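Local coordinates for protein ochratoxinase (Aspergillus niger, PDB 4C65) that hydrolyses the amide bond of ochratoxin A to ochratoxin alpha and L-phenylalanine as a zinc-dependent, homooctameric carboxypeptidase of the amidohydrolase superfamily, at residues 358-362 with 398-402. Residues are numbered along the deposited sequence; the frame is centred on the assembly and turned at random.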
loop_
_atom_site.group_PDB
_atom_site.type_symbol
_atom_site.label_atom_id
_atom_site.label_comp_id
_atom_site.label_asym_id
_atom_site.label_seq_id
_atom_site.Cartn_x
_atom_site.Cartn_y
_atom_site.Cartn_z
ATOM N N PRO A 358 45.197 18.509 -31.996
ATOM C CA PRO A 358 45.425 17.898 -30.702
ATOM C C PRO A 358 45.309 18.901 -29.548
ATOM O O PRO A 358 44.781 18.566 -28.497
ATOM C CB PRO A 358 46.843 17.345 -30.831
ATOM C CG PRO A 358 46.985 17.028 -32.287
ATOM C CD PRO A 358 46.200 18.092 -32.997
ATOM N N LEU A 359 45.801 20.120 -29.758
ATOM C CA LEU A 359 45.733 21.154 -28.723
ATOM C C LEU A 359 44.280 21.550 -28.403
ATOM O O LEU A 359 43.927 21.751 -27.235
ATOM C CB LEU A 359 46.541 22.383 -29.135
ATOM C CG LEU A 359 46.809 23.436 -28.063
ATOM C CD1 LEU A 359 47.618 22.863 -26.914
ATOM C CD2 LEU A 359 47.545 24.585 -28.702
ATOM N N GLU A 360 43.440 21.642 -29.433
ATOM C CA GLU A 360 42.006 21.914 -29.223
ATOM C C GLU A 360 41.302 20.761 -28.528
ATOM O O GLU A 360 40.440 20.979 -27.672
ATOM C CB GLU A 360 41.319 22.205 -30.545
ATOM C CG GLU A 360 41.633 23.585 -31.110
ATOM C CD GLU A 360 41.296 23.697 -32.597
ATOM O OE1 GLU A 360 40.869 22.719 -33.235
ATOM O OE2 GLU A 360 41.499 24.776 -33.172
ATOM N N ALA A 361 41.676 19.538 -28.888
ATOM C CA ALA A 361 41.117 18.348 -28.261
ATOM C C ALA A 361 41.400 18.339 -26.769
ATOM O O ALA A 361 40.513 18.059 -25.957
ATOM C CB ALA A 361 41.675 17.093 -28.905
ATOM N N ILE A 362 42.628 18.669 -26.418
ATOM C CA ILE A 362 43.022 18.752 -25.016
ATOM C C ILE A 362 42.261 19.839 -24.275
ATOM O O ILE A 362 41.856 19.637 -23.141
ATOM C CB ILE A 362 44.545 18.929 -24.878
ATOM C CG1 ILE A 362 45.233 17.587 -25.200
ATOM C CG2 ILE A 362 44.927 19.399 -23.474
ATOM C CD1 ILE A 362 46.739 17.654 -25.306
ATOM N N PRO A 398 51.629 14.581 -26.259
ATOM C CA PRO A 398 50.380 14.200 -26.878
ATOM C C PRO A 398 50.029 15.038 -28.111
ATOM O O PRO A 398 49.226 14.603 -28.920
ATOM C CB PRO A 398 49.368 14.399 -25.756
ATOM C CG PRO A 398 49.947 15.489 -24.927
ATOM C CD PRO A 398 51.423 15.265 -24.964
ATOM N N LEU A 399 50.642 16.211 -28.261
ATOM C CA LEU A 399 50.390 17.076 -29.409
ATOM C C LEU A 399 50.970 16.489 -30.685
ATOM O O LEU A 399 50.518 16.842 -31.768
ATOM C CB LEU A 399 50.973 18.470 -29.172
ATOM C CG LEU A 399 50.516 19.177 -27.903
ATOM C CD1 LEU A 399 51.234 20.499 -27.761
ATOM C CD2 LEU A 399 49.014 19.385 -27.912
ATOM N N GLU A 400 51.958 15.600 -30.540
ATOM C CA GLU A 400 52.546 14.852 -31.678
ATOM C C GLU A 400 51.718 13.636 -31.974
ATOM O O GLU A 400 51.760 13.148 -33.084
ATOM C CB GLU A 400 53.945 14.233 -31.387
ATOM C CG GLU A 400 55.065 14.496 -32.371
ATOM C CD GLU A 400 55.932 15.580 -31.831
ATOM O OE1 GLU A 400 56.580 15.310 -30.791
ATOM O OE2 GLU A 400 55.941 16.687 -32.390
ATOM N N ASP A 401 51.027 13.097 -30.970
ATOM C CA ASP A 401 50.190 11.906 -31.140
ATOM C C ASP A 401 49.144 11.845 -30.040
ATOM O O ASP A 401 49.441 11.501 -28.888
ATOM C CB ASP A 401 51.057 10.638 -31.137
ATOM C CG ASP A 401 50.258 9.360 -31.407
ATOM O OD1 ASP A 401 49.085 9.418 -31.848
ATOM O OD2 ASP A 401 50.831 8.272 -31.177
ATOM N N ILE A 402 47.901 12.137 -30.410
ATOM C CA ILE A 402 46.805 12.161 -29.449
ATOM C C ILE A 402 46.490 10.781 -28.836
ATOM O O ILE A 402 45.900 10.699 -27.769
ATOM C CB ILE A 402 45.544 12.795 -30.073
ATOM C CG1 ILE A 402 44.611 13.340 -28.990
ATOM C CG2 ILE A 402 44.824 11.829 -31.004
ATOM C CD1 ILE A 402 45.075 14.662 -28.400
#
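Pro358 in the first turn of helix 358-365 comes up against Leu399 in the loop segment 398-402, their CA atoms 5.2 Å apart, and no hydrogen bond crosses between the two backbones. Each side makes its own turn: Ile362 N bonds to Pro358 O in the helix, while Asp401 N reaches Pro398 O only weakly.

Apolar side chains carry the contact, packing on each other and on backbone atoms of the facing segment. The ring of Pro358 lies against the backbone of Leu399, its CG 3.6 Å from Leu399 O. The side chain of Leu399 reaches the helix through one methyl, CD2, which packs on the backbone of Leu359 at 3.8 Å from Leu359 N. The same methyl touches Leu359 CD1 and, at 3.9 Å, Ile362 CD1, so Leu399 CD2 sits between the first turn's Leu359 and Ile362. With CG1 beside its backbone N (chi1 -74°) and an extended chain beyond, Ile362 sends CD1 across Leu399 at nearly a right angle and on to Pro398 CG, 3.9 Å away. Ile402 also packs on Pro358: with CG1 roughly anti to the backbone N (chi1 -157°), its CD1 is carried to 4.0 Å from Pro358 CB and 4.2 Å from Ala361 CB, and the methyl also lies near Pro358 O.

Further residues continue this apolar packing: Ala361 and Ile402 both rest on Leu347 of helix 344-354, while Ile362 meets Met62 and Pro398 meets Val60 of strand 60-67. Away from the zinc site, this is plain hydrophobic packing of a helix start against a loop. It joins helix 358-365 to the connection between the antiparallel strands 391-394 and 411-416 of a mixed sheet, within the two-domain amidohydrolase fold of a twisted TIM barrel and a smaller beta-sandwich.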